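PDB 4PSR: alpha-fucosidase GH29, which probably hydrolyses alpha-linked L-fucose from the carbohydrate chains of glycoproteins, as a retaining glycoside hydrolase of family GH29. Local coordinates for residues E46-N51 with S57-H62; E65-P70 with E76-G81; M132-V137 with N141-G146. One frame throughout, in Å; residues are numbered along the deposited sequence.

Contact 1 (E46-N51 with S57-H62); sequences EWYPRN and SDQRKH. With FUL (beta-L-fucopyranose), chain M.
The carboxamides of Asn51 and Gln59 are stacked, their planes 22° apart, and the two side chains lie side by side pointing the same way. The overlap is displaced: Gln59 CD comes to 3.4 Å from Asn51 CB, while Gln59 NE2 reaches over toward Asn51 CG. A bend in the Gln59 chain (chi2 92°) lays its amide against that methylene. Water 1 joins the same pair, donating to Asn51 OD1 and accepting from Gln59 NE2, each at 2.9 Å, whereas Asn51 ND2 is hydrogen-bonded to Glu54. Tyr48 and His62 instead cross at about a right angle. Here Tyr48 OH sits in the imidazole plane, at the ring edge, 3.5 Å from His62 CD2; this hydroxyl is itself hydrogen-bonded to the neighbouring His63. Both segments belong to the long connection between the first two strands, 29-33 and 119-125, of the TIM barrel, and the second opens helix 58-66. Ser57 is the N-cap of that helix: Arg60 N donates to Ser57 OG over 2.9 Å with an N-H...O angle of 161°. The same hydroxyl lies 3.0 Å from Asn51 O, a possible hydrogen bond that would tie the end of helix 48-51 to the cap, although the proton has another acceptor within reach. At the other end of 46-51 the chain enters the sugar site. The Trp47 indole meets the bound beta-L-fucopyranose with its edge, NE1 donating to sugar O2 in the ring plane at 2.9 Å and more weakly to O3. Glu46 OE2 accepts from sugar O3 at 2.7 Å, and Glu46 OE1 is held by the backbone N of Trp311. His34, His126, His127, Asp226 and Lys272 supply further hydrogen bonds to the sugar.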
loop_
_atom_site.group_PDB
_atom_site.type_symbol
_atom_site.label_atom_id
_atom_site.label_comp_id
_atom_site.label_asym_id
_atom_site.label_seq_id
_atom_site.Cartn_x
_atom_site.Cartn_y
_atom_site.Cartn_z
ATOM N N GLU A 46 3.764 -8.544 -16.789
ATOM C CA GLU A 46 4.394 -9.567 -15.977
ATOM C C GLU A 46 3.638 -10.896 -15.960
ATOM O O GLU A 46 4.178 -11.881 -15.474
ATOM C CB GLU A 46 4.608 -9.049 -14.542
ATOM C CG GLU A 46 3.349 -8.931 -13.678
ATOM C CD GLU A 46 2.354 -7.850 -14.064
ATOM O OE1 GLU A 46 2.694 -6.894 -14.787
ATOM O OE2 GLU A 46 1.185 -7.975 -13.611
ATOM N N TRP A 47 2.394 -10.927 -16.478
ATOM C CA TRP A 47 1.674 -12.198 -16.661
ATOM C C TRP A 47 2.060 -12.915 -17.959
ATOM O O TRP A 47 1.505 -13.965 -18.249
ATOM C CB TRP A 47 0.147 -12.023 -16.555
ATOM C CG TRP A 47 -0.356 -11.928 -15.136
ATOM C CD1 TRP A 47 0.290 -11.400 -14.042
ATOM C CD2 TRP A 47 -1.622 -12.415 -14.647
ATOM N NE1 TRP A 47 -0.498 -11.536 -12.913
ATOM C CE2 TRP A 47 -1.675 -12.159 -13.261
ATOM C CE3 TRP A 47 -2.721 -13.031 -15.259
ATOM C CZ2 TRP A 47 -2.779 -12.523 -12.472
ATOM C CZ3 TRP A 47 -3.817 -13.392 -14.473
ATOM C CH2 TRP A 47 -3.834 -13.142 -13.102
ATOM N N TYR A 48 3.011 -12.388 -18.714
ATOM C CA TYR A 48 3.455 -13.063 -19.954
ATOM C C TYR A 48 3.746 -14.552 -19.773
ATOM O O TYR A 48 3.359 -15.337 -20.630
ATOM C CB TYR A 48 4.670 -12.374 -20.544
ATOM C CG TYR A 48 5.059 -12.893 -21.915
ATOM C CD1 TYR A 48 4.563 -12.297 -23.061
ATOM C CD2 TYR A 48 5.954 -13.939 -22.057
ATOM C CE1 TYR A 48 4.913 -12.758 -24.325
ATOM C CE2 TYR A 48 6.299 -14.410 -23.302
ATOM C CZ TYR A 48 5.800 -13.793 -24.433
ATOM O OH TYR A 48 6.166 -14.236 -25.690
ATOM N N PRO A 49 4.401 -14.970 -18.674
ATOM C CA PRO A 49 4.672 -16.409 -18.536
ATOM C C PRO A 49 3.416 -17.273 -18.553
ATOM O O PRO A 49 3.489 -18.441 -18.983
ATOM C CB PRO A 49 5.384 -16.511 -17.175
ATOM C CG PRO A 49 5.934 -15.131 -16.910
ATOM C CD PRO A 49 4.980 -14.177 -17.562
ATOM N N ARG A 50 2.313 -16.750 -18.014
ATOM C CA ARG A 50 1.017 -17.447 -18.043
ATOM C C ARG A 50 0.373 -17.331 -19.425
ATOM O O ARG A 50 -0.067 -18.343 -20.015
ATOM C CB ARG A 50 0.103 -16.814 -17.000
ATOM C CG ARG A 50 -1.421 -16.937 -17.269
ATOM C CD ARG A 50 -2.188 -16.366 -16.086
ATOM N NE ARG A 50 -3.651 -16.386 -16.249
ATOM C CZ ARG A 50 -4.386 -17.461 -16.010
ATOM N NH1 ARG A 50 -3.827 -18.603 -15.675
ATOM N NH2 ARG A 50 -5.704 -17.384 -16.120
ATOM N N ASN A 51 0.297 -16.117 -19.950
ATOM C CA ASN A 51 -0.496 -15.883 -21.159
ATOM C C ASN A 51 0.177 -16.357 -22.448
ATOM O O ASN A 51 -0.517 -16.555 -23.440
ATOM C CB ASN A 51 -0.905 -14.409 -21.271
ATOM C CG ASN A 51 -1.781 -13.953 -20.130
ATOM O OD1 ASN A 51 -1.383 -13.097 -19.337
ATOM N ND2 ASN A 51 -2.995 -14.502 -20.038
ATOM N N SER A 57 -4.487 -16.384 -27.551
ATOM C CA SER A 57 -4.202 -15.061 -26.984
ATOM C C SER A 57 -3.222 -14.248 -27.821
ATOM O O SER A 57 -2.456 -14.790 -28.608
ATOM C CB SER A 57 -3.646 -15.188 -25.570
ATOM O OG SER A 57 -2.364 -15.782 -25.619
ATOM N N ASP A 58 -3.233 -12.937 -27.622
ATOM C CA ASP A 58 -2.259 -12.092 -28.269
ATOM C C ASP A 58 -0.836 -12.463 -27.825
ATOM O O ASP A 58 0.081 -12.427 -28.631
ATOM C CB ASP A 58 -2.541 -10.621 -27.996
ATOM C CG ASP A 58 -1.537 -9.719 -28.648
ATOM O OD1 ASP A 58 -1.648 -9.483 -29.877
ATOM O OD2 ASP A 58 -0.612 -9.253 -27.946
ATOM N N GLN A 59 -0.680 -12.834 -26.558
ATOM C CA GLN A 59 0.644 -13.197 -26.043
ATOM C C GLN A 59 1.160 -14.471 -26.672
ATOM O O GLN A 59 2.338 -14.556 -27.008
ATOM C CB GLN A 59 0.634 -13.310 -24.521
ATOM C CG GLN A 59 0.290 -12.020 -23.800
ATOM C CD GLN A 59 -1.188 -11.860 -23.507
ATOM O OE1 GLN A 59 -2.047 -12.347 -24.254
ATOM N NE2 GLN A 59 -1.494 -11.180 -22.404
ATOM N N ARG A 60 0.288 -15.454 -26.864
ATOM C CA ARG A 60 0.680 -16.675 -27.570
ATOM C C ARG A 60 1.071 -16.390 -29.010
ATOM O O ARG A 60 2.019 -16.969 -29.511
ATOM C CB ARG A 60 -0.437 -17.728 -27.541
ATOM C CG ARG A 60 -0.222 -18.871 -28.542
ATOM C CD ARG A 60 -1.377 -19.867 -28.491
ATOM N NE ARG A 60 -1.223 -20.782 -27.384
ATOM C CZ ARG A 60 -0.562 -21.945 -27.437
ATOM N NH1 ARG A 60 0.017 -22.345 -28.566
ATOM N NH2 ARG A 60 -0.470 -22.708 -26.356
ATOM N N LYS A 61 0.324 -15.509 -29.675
ATOM C CA LYS A 61 0.607 -15.155 -31.065
ATOM C C LYS A 61 1.986 -14.522 -31.145
ATOM O O LYS A 61 2.820 -14.896 -31.978
ATOM C CB LYS A 61 -0.482 -14.212 -31.599
ATOM C CG LYS A 61 -1.838 -14.897 -31.723
ATOM C CD LYS A 61 -2.962 -13.982 -32.168
ATOM C CE LYS A 61 -4.270 -14.764 -32.280
ATOM N NZ LYS A 61 -5.419 -13.905 -32.682
ATOM N N HIS A 62 2.250 -13.569 -30.245
ATOM C CA HIS A 62 3.543 -12.893 -30.215
ATOM C C HIS A 62 4.657 -13.905 -29.945
ATOM O O HIS A 62 5.712 -13.875 -30.598
ATOM C CB HIS A 62 3.549 -11.826 -29.112
ATOM C CG HIS A 62 4.899 -11.233 -28.859
ATOM N ND1 HIS A 62 5.395 -10.160 -29.572
ATOM C CD2 HIS A 62 5.861 -11.568 -27.960
ATOM C CE1 HIS A 62 6.612 -9.876 -29.134
ATOM N NE2 HIS A 62 6.907 -10.704 -28.146
HETATM C C1 FUL M . -1.459 -8.842 -8.604
HETATM C C2 FUL M . -0.532 -9.671 -9.470
HETATM O O2 FUL M . -1.232 -10.698 -10.191
HETATM C C3 FUL M . 0.120 -8.704 -10.422
HETATM O O3 FUL M . 0.943 -9.424 -11.314
HETATM C C4 FUL M . 0.916 -7.726 -9.597
HETATM O O4 FUL M . 1.965 -8.418 -8.925
HETATM C C5 FUL M . -0.009 -7.036 -8.603
HETATM C C6 FUL M . 0.722 -6.089 -7.675
HETATM O O5 FUL M . -0.721 -7.964 -7.789
HETATM O O1 FUL M . -2.162 -9.708 -7.750
HETATM O O HOH W 1 0.524 -11.123 -20.292
#

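Contact 2 (E65-P70 with E76-G81); sequences ETYGPP and ENFIKG
Phe78 and Tyr67 form a T-shaped pair that accounts for the whole contact between segments 76-81 and 65-70. At the start of 76-81, Glu76 supplies the carbonyl O that Lys80 N reaches at 2.9 Å, one of the bonds that make this short helix, and its side chain rests on Leu191 and Leu194 of helix 189-195. Phe78 comes next and carries the contact. With CG beside the backbone N (chi1 -70°), its ring extends to Tyr67 and presents its CE1-CZ edge to the tyrosine face. Phe78 CE1 approaches Tyr67 CZ to 3.7 Å, and Phe78 CZ lies 3.8 Å from Tyr67 CE2, so the edge falls toward the rim of the ring rather than on its middle. The Tyr67 and Phe78 rings stand at 81°, with their centroids 5.1 Å apart, which defines an edge-to-face geometry. On the opposite face of the Tyr67 ring, Thr66 CG2 stands 3.5 Å above the plane, over the centre, leaving the phenol between a methyl group and an aromatic edge. Trp73, in the short linker between the segments, meets both rings and makes an aromatic cluster within this long excursion from the TIM barrel, which also carries strand 89-90; Val90 of that strand touches Tyr67 and Phe78. Further along, Ile79 turns to Leu194 and Phe130, while Lys80 packs on Trp140 and Tyr145. Gly81 N donates to Asn77 O at 2.7 Å, and Gly81 then leaves the helix with positive phi. Helix 58-66 is likewise followed by a glycine of positive phi, Gly68 (156°), just after Tyr67.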
loop_
_atom_site.group_PDB
_atom_site.type_symbol
_atom_site.label_atom_id
_atom_site.label_comp_id
_atom_site.label_asym_id
_atom_site.label_seq_id
_atom_site.Cartn_x
_atom_site.Cartn_y
_atom_site.Cartn_z
ATOM N N GLU A 65 5.325 -16.121 -32.993
ATOM C CA GLU A 65 6.039 -15.409 -34.046
ATOM C C GLU A 65 7.497 -15.058 -33.726
ATOM O O GLU A 65 8.342 -14.991 -34.616
ATOM C CB GLU A 65 5.277 -14.139 -34.431
ATOM C CG GLU A 65 3.923 -14.441 -35.081
ATOM C CD GLU A 65 4.057 -15.333 -36.300
ATOM O OE1 GLU A 65 4.692 -14.870 -37.276
ATOM O OE2 GLU A 65 3.551 -16.483 -36.254
ATOM N N THR A 66 7.779 -14.799 -32.448
ATOM C CA THR A 66 9.084 -14.284 -32.028
ATOM C C THR A 66 10.066 -15.398 -31.622
ATOM O O THR A 66 11.256 -15.324 -31.948
ATOM C CB THR A 66 8.878 -13.330 -30.836
ATOM O OG1 THR A 66 7.932 -12.326 -31.227
ATOM C CG2 THR A 66 10.189 -12.674 -30.377
ATOM N N TYR A 67 9.549 -16.408 -30.931
ATOM C CA TYR A 67 10.360 -17.479 -30.345
ATOM C C TYR A 67 10.059 -18.839 -30.957
ATOM O O TYR A 67 10.962 -19.522 -31.464
ATOM C CB TYR A 67 10.131 -17.528 -28.832
ATOM C CG TYR A 67 10.403 -16.213 -28.166
ATOM C CD1 TYR A 67 11.703 -15.735 -28.012
ATOM C CD2 TYR A 67 9.354 -15.405 -27.717
ATOM C CE1 TYR A 67 11.957 -14.491 -27.408
ATOM C CE2 TYR A 67 9.602 -14.174 -27.135
ATOM C CZ TYR A 67 10.901 -13.715 -26.978
ATOM O OH TYR A 67 11.110 -12.492 -26.386
ATOM N N GLY A 68 8.799 -19.236 -30.906
ATOM C CA GLY A 68 8.363 -20.510 -31.442
ATOM C C GLY A 68 7.092 -20.887 -30.723
ATOM O O GLY A 68 6.710 -20.236 -29.763
ATOM N N PRO A 69 6.411 -21.941 -31.169
ATOM C CA PRO A 69 5.231 -22.361 -30.412
ATOM C C PRO A 69 5.569 -22.627 -28.939
ATOM O O PRO A 69 6.626 -23.189 -28.670
ATOM C CB PRO A 69 4.777 -23.642 -31.133
ATOM C CG PRO A 69 5.925 -24.057 -31.971
ATOM C CD PRO A 69 6.728 -22.849 -32.282
ATOM N N PRO A 70 4.690 -22.222 -28.004
ATOM C CA PRO A 70 5.091 -22.343 -26.596
ATOM C C PRO A 70 5.274 -23.782 -26.137
ATOM O O PRO A 70 5.927 -24.065 -25.133
ATOM C CB PRO A 70 3.946 -21.676 -25.837
ATOM C CG PRO A 70 2.825 -21.546 -26.801
ATOM C CD PRO A 70 3.451 -21.445 -28.161
ATOM N N GLU A 76 10.418 -21.811 -19.525
ATOM C CA GLU A 76 11.696 -22.145 -18.921
ATOM C C GLU A 76 12.882 -21.709 -19.789
ATOM O O GLU A 76 13.981 -21.465 -19.272
ATOM C CB GLU A 76 11.775 -23.642 -18.592
ATOM C CG GLU A 76 11.773 -24.595 -19.788
ATOM C CD GLU A 76 10.394 -24.955 -20.352
ATOM O OE1 GLU A 76 9.357 -24.352 -20.006
ATOM O OE2 GLU A 76 10.358 -25.891 -21.205
ATOM N N ASN A 77 12.686 -21.578 -21.104
ATOM C CA ASN A 77 13.769 -21.091 -21.966
ATOM C C ASN A 77 14.225 -19.652 -21.644
ATOM O O ASN A 77 15.369 -19.282 -21.952
ATOM C CB ASN A 77 13.371 -21.136 -23.448
ATOM C CG ASN A 77 13.407 -22.528 -24.051
ATOM O OD1 ASN A 77 13.654 -23.534 -23.379
ATOM N ND2 ASN A 77 13.137 -22.590 -25.352
ATOM N N PHE A 78 13.339 -18.797 -21.118
ATOM C CA PHE A 78 13.770 -17.451 -20.729
ATOM C C PHE A 78 14.785 -17.499 -19.575
ATOM O O PHE A 78 15.650 -16.620 -19.464
ATOM C CB PHE A 78 12.584 -16.570 -20.328
ATOM C CG PHE A 78 11.680 -16.168 -21.475
ATOM C CD1 PHE A 78 12.092 -15.284 -22.449
ATOM C CD2 PHE A 78 10.394 -16.655 -21.532
ATOM C CE1 PHE A 78 11.216 -14.906 -23.479
ATOM C CE2 PHE A 78 9.529 -16.269 -22.536
ATOM C CZ PHE A 78 9.943 -15.412 -23.506
ATOM N N ILE A 79 14.672 -18.516 -18.735
ATOM C CA ILE A 79 15.542 -18.696 -17.576
ATOM C C ILE A 79 16.827 -19.426 -17.974
ATOM O O ILE A 79 17.932 -18.991 -17.618
ATOM C CB ILE A 79 14.797 -19.483 -16.473
ATOM C CG1 ILE A 79 13.631 -18.622 -15.948
ATOM C CG2 ILE A 79 15.759 -19.908 -15.337
ATOM C CD1 ILE A 79 12.591 -19.371 -15.175
ATOM N N LYS A 80 16.696 -20.502 -18.743
ATOM C CA LYS A 80 17.870 -21.313 -19.118
ATOM C C LYS A 80 18.568 -20.836 -20.391
ATOM O O LYS A 80 19.735 -21.190 -20.640
ATOM C CB LYS A 80 17.472 -22.787 -19.225
ATOM C CG LYS A 80 17.217 -23.393 -17.855
ATOM C CD LYS A 80 16.891 -24.880 -17.905
ATOM C CE LYS A 80 16.915 -25.453 -16.497
ATOM N NZ LYS A 80 16.705 -26.940 -16.517
ATOM N N GLY A 81 17.876 -19.991 -21.158
ATOM C CA GLY A 81 18.418 -19.416 -22.376
ATOM C C GLY A 81 18.122 -20.237 -23.628
ATOM O O GLY A 81 18.165 -21.484 -23.629
#

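Contact 3 (M132-V137 with N141-G146); sequences MWDSKV and NPVNYG
Met132 and Pro142 pack tightly: Pro142 CD lies 3.5 Å from Met132 CA, and Pro142 CG reaches toward the Met132 carbonyl. Beside them Asn141 CB approaches Trp133 O to 3.4 Å. No direct hydrogen bond joins the two segments. Val143 CG2 continues the packing at 3.8 Å from Asp134 CB, the two side chains crossing at a slant. The other side is spaced by water. Water 3 donates to Ser135 O at 2.7 Å and accepts from Asn144 ND2; water 2 accepts from Asn141 ND2 at 3.0 Å and lies against Asp134 OD1, though acceptors around it outnumber its protons. Asn141 ND2 also donates to Asn138 O, while the Ser135 hydroxyl is hydrogen-bonded to Glu213. The Asn141 amide is also fixed through OD1, which takes two backbone donors. Val143 N lies 2.9 Å from Asn141 OD1, in the plane of that carbonyl; Asn144 N, also 2.9 Å from Asn141 OD1, is tilted 30° out of it and gives the straighter bond (N-H...O 168°). Together these bonds form an Asx turn enlarged to an Asx motif, within the TIM-barrel loop between strand 119-125 and helix 151-161.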
loop_
_atom_site.group_PDB
_atom_site.type_symbol
_atom_site.label_atom_id
_atom_site.label_comp_id
_atom_site.label_asym_id
_atom_site.label_seq_id
_atom_site.Cartn_x
_atom_site.Cartn_y
_atom_site.Cartn_z
ATOM N N MET A 132 14.318 -15.464 -6.687
ATOM C CA MET A 132 15.462 -14.641 -7.091
ATOM C C MET A 132 16.544 -14.490 -6.020
ATOM O O MET A 132 17.439 -13.624 -6.158
ATOM C CB MET A 132 14.993 -13.326 -7.677
ATOM C CG MET A 132 14.482 -13.574 -9.107
ATOM S SD MET A 132 13.945 -12.074 -9.957
ATOM C CE MET A 132 12.302 -11.866 -9.223
ATOM N N TRP A 133 16.530 -15.362 -5.022
ATOM C CA TRP A 133 17.647 -15.500 -4.065
ATOM C C TRP A 133 18.364 -16.840 -4.344
ATOM O O TRP A 133 17.913 -17.652 -5.162
ATOM C CB TRP A 133 17.172 -15.398 -2.608
ATOM C CG TRP A 133 16.233 -16.485 -2.198
ATOM C CD1 TRP A 133 16.561 -17.622 -1.517
ATOM C CD2 TRP A 133 14.810 -16.554 -2.435
ATOM N NE1 TRP A 133 15.445 -18.395 -1.327
ATOM C CE2 TRP A 133 14.363 -17.776 -1.898
ATOM C CE3 TRP A 133 13.881 -15.720 -3.087
ATOM C CZ2 TRP A 133 13.026 -18.175 -1.950
ATOM C CZ3 TRP A 133 12.553 -16.127 -3.163
ATOM C CH2 TRP A 133 12.138 -17.342 -2.585
ATOM N N ASP A 134 19.494 -17.061 -3.679
ATOM C CA ASP A 134 20.233 -18.315 -3.776
ATOM C C ASP A 134 19.461 -19.360 -3.000
ATOM O O ASP A 134 19.582 -19.439 -1.777
ATOM C CB ASP A 134 21.620 -18.128 -3.154
ATOM C CG ASP A 134 22.543 -19.274 -3.454
ATOM O OD1 ASP A 134 22.067 -20.297 -3.975
ATOM O OD2 ASP A 134 23.749 -19.137 -3.176
ATOM N N SER A 135 18.648 -20.152 -3.689
ATOM C CA SER A 135 17.695 -21.058 -3.050
ATOM C C SER A 135 18.119 -22.518 -3.157
ATOM O O SER A 135 18.463 -22.997 -4.252
ATOM C CB SER A 135 16.320 -20.879 -3.693
ATOM O OG SER A 135 15.385 -21.811 -3.197
ATOM N N LYS A 136 18.129 -23.205 -2.021
ATOM C CA LYS A 136 18.318 -24.661 -1.987
ATOM C C LYS A 136 17.001 -25.365 -2.283
ATOM O O LYS A 136 16.989 -26.408 -2.928
ATOM C CB LYS A 136 18.897 -25.117 -0.647
ATOM C CG LYS A 136 20.274 -24.503 -0.378
ATOM C CD LYS A 136 20.820 -24.804 1.009
ATOM C CE LYS A 136 22.060 -23.955 1.300
ATOM N NZ LYS A 136 21.794 -22.488 1.189
ATOM N N VAL A 137 15.882 -24.795 -1.836
ATOM C CA VAL A 137 14.608 -25.490 -2.031
ATOM C C VAL A 137 14.056 -25.336 -3.442
ATOM O O VAL A 137 13.210 -26.138 -3.864
ATOM C CB VAL A 137 13.508 -25.085 -0.993
ATOM C CG1 VAL A 137 13.987 -25.344 0.443
ATOM C CG2 VAL A 137 13.071 -23.665 -1.145
ATOM N N ASN A 141 16.481 -20.447 -10.047
ATOM C CA ASN A 141 16.951 -19.225 -9.396
ATOM C C ASN A 141 18.109 -18.644 -10.209
ATOM O O ASN A 141 18.734 -19.343 -11.040
ATOM C CB ASN A 141 17.289 -19.503 -7.911
ATOM C CG ASN A 141 18.588 -20.263 -7.715
ATOM O OD1 ASN A 141 19.648 -19.820 -8.155
ATOM N ND2 ASN A 141 18.523 -21.380 -7.022
ATOM N N PRO A 142 18.432 -17.359 -9.997
ATOM C CA PRO A 142 19.404 -16.644 -10.819
ATOM C C PRO A 142 20.860 -16.862 -10.406
ATOM O O PRO A 142 21.733 -16.281 -11.030
ATOM C CB PRO A 142 18.995 -15.182 -10.647
ATOM C CG PRO A 142 18.431 -15.133 -9.252
ATOM C CD PRO A 142 17.632 -16.429 -9.189
ATOM N N VAL A 143 21.096 -17.688 -9.404
ATOM C CA VAL A 143 22.460 -18.120 -9.075
ATOM C C VAL A 143 22.783 -19.354 -9.924
ATOM O O VAL A 143 23.840 -19.438 -10.556
ATOM C CB VAL A 143 22.623 -18.440 -7.577
ATOM C CG1 VAL A 143 24.005 -19.036 -7.273
ATOM C CG2 VAL A 143 22.396 -17.198 -6.731
ATOM N N ASN A 144 21.864 -20.309 -9.986
ATOM C CA ASN A 144 22.060 -21.488 -10.851
ATOM C C ASN A 144 22.046 -21.172 -12.348
ATOM O O ASN A 144 22.793 -21.760 -13.141
ATOM C CB ASN A 144 20.962 -22.504 -10.602
ATOM C CG ASN A 144 21.139 -23.242 -9.319
ATOM O OD1 ASN A 144 22.267 -23.392 -8.828
ATOM N ND2 ASN A 144 20.039 -23.741 -8.758
ATOM N N TYR A 145 21.137 -20.287 -12.745
ATOM C CA TYR A 145 20.894 -19.971 -14.148
ATOM C C TYR A 145 21.032 -18.491 -14.421
ATOM O O TYR A 145 20.968 -17.676 -13.498
ATOM C CB TYR A 145 19.479 -20.424 -14.529
ATOM C CG TYR A 145 19.249 -21.902 -14.295
ATOM C CD1 TYR A 145 20.084 -22.857 -14.856
ATOM C CD2 TYR A 145 18.247 -22.334 -13.443
ATOM C CE1 TYR A 145 19.881 -24.223 -14.597
ATOM C CE2 TYR A 145 18.037 -23.658 -13.187
ATOM C CZ TYR A 145 18.866 -24.599 -13.750
ATOM O OH TYR A 145 18.634 -25.934 -13.465
ATOM N N GLY A 146 21.259 -18.131 -15.674
ATOM C CA GLY A 146 21.204 -16.747 -16.062
ATOM C C GLY A 146 22.381 -15.934 -15.543
ATOM O O GLY A 146 23.531 -16.220 -15.876
HETATM O O HOH W 2 21.209 -21.958 -5.894
HETATM O O HOH W 3 19.662 -24.730 -5.932
#

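How the contacts relate
The three contacts follow one another along the chain, each closing before the next opens, all in the TIM-barrel part of the chain. Contacts 1 and 2 lie 12 Å apart between centres and share helix 58-66: Tyr48 links them, with CE2 3.8 Å from Phe78 CZ and OH 3.7 Å from Tyr67 CE2. Contact 3 comes after barrel strand 119-125, yet its Tyr145 packs on contact 2, where Lys80 CE lies 3.5 Å from Tyr145 CZ; these centres are 19 Å apart. Contacts 1 and 3 do not touch, their nearest atoms being about 10 Å apart. Contact 2 therefore bridges two successive barrel connections, and contact 1, through Glu46 and Trp47, carries this packed region to the fucose site.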